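PDB 4Z8W: major pollen allergen Pla l 1 from Plantago lanceolata, which is a secreted pollen protein of the Ole e 1 family and a major plantain allergen that probably functions in zinc binding. Local coordinates for residues His10-Val15 with Asp60-Leu65; Tyr70-Glu75 with Asp103-Thr108. All blocks are in the same frame, centred on the assembly; numbering follows the deposited sequence.

Contact 1. Residues His10-Val15 with Asp60-Leu65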
# COMPACT_ATOMS: atom_id res chain seq x y z
N HIS A 10 -9.53 5.77 9.31
CA HIS A 10 -9.31 4.57 8.47
C HIS A 10 -8.39 4.93 7.27
O HIS A 10 -8.62 5.87 6.57
CB HIS A 10 -10.65 3.95 8.02
CG HIS A 10 -11.43 3.32 9.15
ND1 HIS A 10 -12.33 4.02 9.91
CD2 HIS A 10 -11.41 2.05 9.65
CE1 HIS A 10 -12.84 3.23 10.84
NE2 HIS A 10 -12.29 2.03 10.71
N VAL A 11 -7.35 4.13 7.04
CA VAL A 11 -6.54 4.41 5.90
C VAL A 11 -6.95 3.47 4.78
O VAL A 11 -6.82 2.26 4.95
CB VAL A 11 -5.09 4.22 6.27
CG1 VAL A 11 -4.24 4.40 5.02
CG2 VAL A 11 -4.72 5.26 7.36
N GLU A 12 -7.31 4.02 3.63
CA GLU A 12 -7.85 3.16 2.58
C GLU A 12 -6.98 3.22 1.34
O GLU A 12 -6.55 4.29 0.93
CB GLU A 12 -9.25 3.62 2.22
CG GLU A 12 -10.15 2.45 1.96
CD GLU A 12 -11.62 2.84 2.03
OE1 GLU A 12 -11.99 3.66 1.19
OE2 GLU A 12 -12.37 2.30 2.88
N GLY A 13 -6.70 2.06 0.75
CA GLY A 13 -5.93 2.04 -0.50
C GLY A 13 -6.20 0.72 -1.21
O GLY A 13 -6.93 -0.13 -0.71
N GLU A 14 -5.62 0.59 -2.40
CA GLU A 14 -5.79 -0.59 -3.25
C GLU A 14 -4.49 -1.39 -3.46
O GLU A 14 -3.41 -0.78 -3.47
CB GLU A 14 -6.33 -0.17 -4.63
CG GLU A 14 -7.77 0.33 -4.65
CD GLU A 14 -7.86 1.79 -4.22
OE1 GLU A 14 -7.31 2.66 -4.94
OE2 GLU A 14 -8.48 2.06 -3.18
N VAL A 15 -4.59 -2.71 -3.68
CA VAL A 15 -3.42 -3.48 -4.10
C VAL A 15 -3.79 -4.18 -5.42
O VAL A 15 -4.87 -4.78 -5.51
CB VAL A 15 -3.02 -4.52 -3.01
CG1 VAL A 15 -1.87 -5.45 -3.47
CG2 VAL A 15 -2.59 -3.77 -1.75
N ASP A 60 -12.42 -6.19 -3.72
CA ASP A 60 -12.04 -5.19 -4.68
C ASP A 60 -10.54 -4.84 -4.60
O ASP A 60 -10.12 -3.87 -5.21
CB ASP A 60 -12.87 -3.92 -4.50
CG ASP A 60 -14.34 -4.14 -4.74
OD1 ASP A 60 -14.71 -4.62 -5.84
OD2 ASP A 60 -15.13 -3.81 -3.83
N GLY A 61 -9.76 -5.62 -3.87
CA GLY A 61 -8.32 -5.32 -3.62
C GLY A 61 -8.13 -4.08 -2.72
O GLY A 61 -7.11 -3.38 -2.83
N VAL A 62 -9.10 -3.79 -1.85
CA VAL A 62 -9.08 -2.54 -0.99
C VAL A 62 -8.80 -2.91 0.43
O VAL A 62 -9.43 -3.83 0.97
CB VAL A 62 -10.45 -1.80 -1.03
CG1 VAL A 62 -10.43 -0.51 -0.20
CG2 VAL A 62 -10.83 -1.47 -2.47
N TYR A 63 -7.84 -2.23 1.08
CA TYR A 63 -7.68 -2.49 2.50
C TYR A 63 -8.25 -1.26 3.25
O TYR A 63 -8.41 -0.20 2.67
CB TYR A 63 -6.20 -2.73 2.94
CG TYR A 63 -5.21 -1.62 2.42
CD1 TYR A 63 -5.05 -0.39 3.13
CD2 TYR A 63 -4.49 -1.83 1.25
CE1 TYR A 63 -4.16 0.58 2.65
CE2 TYR A 63 -3.58 -0.84 0.75
CZ TYR A 63 -3.43 0.33 1.45
OH TYR A 63 -2.56 1.28 1.00
N ARG A 64 -8.47 -1.38 4.55
CA ARG A 64 -9.04 -0.23 5.31
C ARG A 64 -8.58 -0.46 6.71
O ARG A 64 -9.07 -1.33 7.46
CB ARG A 64 -10.56 -0.17 5.13
CG ARG A 64 -11.29 0.83 5.98
CD ARG A 64 -12.77 0.80 5.63
NE ARG A 64 -13.54 1.60 6.57
CZ ARG A 64 -13.87 2.87 6.35
NH1 ARG A 64 -13.48 3.48 5.21
NH2 ARG A 64 -14.56 3.54 7.26
N LEU A 65 -7.52 0.27 7.07
CA LEU A 65 -6.88 0.04 8.33
C LEU A 65 -7.39 1.03 9.36
O LEU A 65 -7.39 2.26 9.10
CB LEU A 65 -5.38 0.16 8.17
CG LEU A 65 -4.69 -0.56 7.00
CD1 LEU A 65 -3.24 -0.07 6.92
CD2 LEU A 65 -4.73 -2.09 7.12
O HOH W 1 -2.22 1.08 -1.66
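The Y63 ring lies over the backbone of G13, with G13 CA 4.0 Å from the ring centroid and 25° off the normal, a CH-pi contact across a hydrogen-bonded antiparallel pair. Its CG sits between the backbone N and the carbonyl carbon (chi1 50°), which folds the ring back across the neighbouring strand. V15 CG2 meets the ring at its edge, 4.0 Å from Y63 CE2, and one water joins Y63 OH, as donor, to the carbonyl O of E14. V11 and L65 occupy the same face of the sheet. On the other face R64 reaches out, extended from CG to NE. Its guanidinium lies flat on the H10 ring, planes about 12° apart, with R64 NH2 3.5 Å from H10 ND1. In the guanidinium plane R64 NH1 donates to E12 OE2 at 2.8 Å, a salt bridge that meets the carboxylate from above its plane. Stack and salt bridge together restrict how the guanidinium can turn. E12 CG also packs on V62 CG1 (3.7 Å). Between the faces, V11 and L65 exchange backbone hydrogen bonds; Y63 N binds G13 O firmly, whereas the return bond from G13 N is weak. V15 N closes the ladder on G61 O at 2.7 Å, where G61 has positive phi. Y63 also touches V38 and I76 of the second sheet, so the face of V11, Y63 and L65 is buried, while the other carries E12, E14 and R64 together with V62: an antiparallel strand pair of a beta-sandwich, as in Ole e 1-like proteins.

Contact 2. Residues Tyr70-Glu75 with Asp103-Thr108. With ZN (zinc ion), chain B.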
# COMPACT_ATOMS: atom_id res chain seq x y z
N TYR A 70 -3.53 10.63 16.23
CA TYR A 70 -2.87 11.27 15.08
C TYR A 70 -1.45 10.69 15.00
O TYR A 70 -0.92 10.22 16.02
CB TYR A 70 -2.84 12.81 15.21
CG TYR A 70 -4.21 13.47 15.25
CD1 TYR A 70 -4.89 13.79 14.08
CD2 TYR A 70 -4.80 13.81 16.50
CE1 TYR A 70 -6.14 14.42 14.14
CE2 TYR A 70 -6.04 14.44 16.58
CZ TYR A 70 -6.69 14.74 15.41
OH TYR A 70 -7.90 15.37 15.47
N HIS A 71 -0.83 10.71 13.81
CA HIS A 71 0.55 10.18 13.73
C HIS A 71 1.33 10.93 12.71
O HIS A 71 0.76 11.68 11.92
CB HIS A 71 0.61 8.65 13.43
CG HIS A 71 -0.12 7.80 14.42
ND1 HIS A 71 0.49 7.21 15.51
CD2 HIS A 71 -1.44 7.47 14.51
CE1 HIS A 71 -0.41 6.56 16.23
NE2 HIS A 71 -1.59 6.71 15.65
N GLU A 72 2.65 10.77 12.77
CA GLU A 72 3.57 11.37 11.78
C GLU A 72 4.47 10.26 11.26
O GLU A 72 4.61 9.18 11.93
CB GLU A 72 4.46 12.51 12.43
CG GLU A 72 3.69 13.73 13.01
CD GLU A 72 2.93 14.62 11.99
OE1 GLU A 72 3.05 14.39 10.77
OE2 GLU A 72 2.22 15.60 12.39
N ASP A 73 5.00 10.51 10.06
CA ASP A 73 6.01 9.66 9.41
C ASP A 73 5.39 8.29 9.23
O ASP A 73 5.95 7.29 9.65
CB ASP A 73 7.33 9.55 10.20
CG ASP A 73 7.83 10.88 10.70
OD1 ASP A 73 7.81 11.85 9.94
OD2 ASP A 73 8.26 10.98 11.85
N CYS A 74 4.24 8.28 8.56
CA CYS A 74 3.49 7.06 8.33
C CYS A 74 3.55 6.61 6.89
O CYS A 74 3.36 7.44 5.96
CB CYS A 74 2.03 7.31 8.67
SG CYS A 74 1.77 7.74 10.39
N GLU A 75 3.67 5.30 6.68
CA GLU A 75 3.57 4.78 5.34
C GLU A 75 3.13 3.36 5.27
O GLU A 75 3.30 2.59 6.25
CB GLU A 75 4.87 5.00 4.53
CG GLU A 75 6.01 4.15 5.00
CD GLU A 75 7.38 4.71 4.55
OE1 GLU A 75 8.33 3.93 4.51
OE2 GLU A 75 7.51 5.92 4.29
N ASP A 103 -1.23 10.90 5.28
CA ASP A 103 -1.28 12.07 6.18
C ASP A 103 -2.27 11.78 7.30
O ASP A 103 -3.48 11.77 7.07
CB ASP A 103 -1.69 13.32 5.39
CG ASP A 103 -2.06 14.51 6.29
OD1 ASP A 103 -1.71 14.52 7.49
OD2 ASP A 103 -2.70 15.47 5.73
N LEU A 104 -1.74 11.59 8.49
CA LEU A 104 -2.56 11.39 9.69
C LEU A 104 -2.22 12.53 10.70
O LEU A 104 -2.37 12.34 11.93
CB LEU A 104 -2.30 10.02 10.37
CG LEU A 104 -2.67 8.82 9.42
CD1 LEU A 104 -2.03 7.52 9.94
CD2 LEU A 104 -4.20 8.63 9.25
N SER A 105 -1.78 13.68 10.16
CA SER A 105 -1.34 14.81 11.02
C SER A 105 -2.55 15.57 11.57
O SER A 105 -3.53 15.88 10.80
CB SER A 105 -0.44 15.82 10.24
OG SER A 105 0.19 16.78 11.11
N LYS A 106 -2.49 15.85 12.87
CA LYS A 106 -3.40 16.78 13.54
C LYS A 106 -3.31 18.21 13.00
O LYS A 106 -4.29 18.97 13.07
CB LYS A 106 -3.06 16.78 15.04
CG LYS A 106 -3.98 17.62 15.94
CD LYS A 106 -3.26 17.86 17.29
CE LYS A 106 -3.90 18.96 18.13
NZ LYS A 106 -5.20 18.46 18.68
N ASN A 107 -2.15 18.58 12.42
CA ASN A 107 -1.86 19.98 12.16
C ASN A 107 -2.38 20.63 10.87
O ASN A 107 -1.79 21.60 10.36
CB ASN A 107 -0.35 20.25 12.36
CG ASN A 107 0.17 19.58 13.60
OD1 ASN A 107 -0.45 19.69 14.65
ND2 ASN A 107 1.34 18.93 13.49
N THR A 108 -3.46 20.09 10.33
CA THR A 108 -4.06 20.61 9.09
C THR A 108 -5.53 20.99 9.25
O THR A 108 -6.17 20.71 10.29
CB THR A 108 -4.10 19.54 7.99
OG1 THR A 108 -5.05 18.50 8.38
CG2 THR A 108 -2.70 18.95 7.69
ZN ZN B . 8.62 13.44 10.87
O HOH W 2 0.96 12.04 9.12
O HOH W 3 0.13 15.14 14.22
O HOH W 4 3.47 17.21 14.20
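The loop 103-108 runs beside the approach to strand 74-80, tied to it by one direct backbone bond, H71 N to L104 O (2.9 Å), whose donor stands above the carbonyl plane; a water links H71 O to L104 N. The Y70 ring takes K106 on one face: K106 CB lies 3.6 Å from its centroid, 15° off the normal, a CH-pi contact, while L104 O is at the ring edge. With E72 bent at chi2 (-66°), its carboxylate turns back to the loop, and S105 OG donates to E72 OE2 at 2.7 Å on the syn side. Two more waters donate to that oxygen, bridging it to K106 N and, weakly, to N107 ND2. The loop is shaped by an Asx turn, S105 N to D103 OD1, and an ST turn, N107 N to S105 OG. L104 CD1 packs on C74 SG (3.8 Å). D73 binds zinc through OD1 at 2.0 Å, with D45 also a ligand. H71 hydrogen-bonds V68 and D44 and stacks on Y51, while L104 reaches F9 and V11 of strand 8-18, and C74, disulfide-bonded to C42, touches L40 of strand 37-42 and V102 of strand 100-102.

Overall arrangement
Contact 1 joins strands 8-18 and 62-68 within one sheet, its centre about 8 Å from the centre of the chain, and most of its touching residues are buried. Contact 2 is nearer the surface, its centre about 16 Å from that of the chain, where the loop 103-108 meets residues 70-75, which run into strand 74-80 of the other sheet. Yet they touch: V11 CG2 of contact 1 packs on L104 CD2 of contact 2 at 3.9 Å. Contact 1 rests on a regular backbone ladder between a buried face of Y63 with aliphatic side chains and an outer face carrying the E12-R64 salt bridge and V62. Contact 2 relies on an Asx turn, an ST turn, a carboxylate and bridging waters.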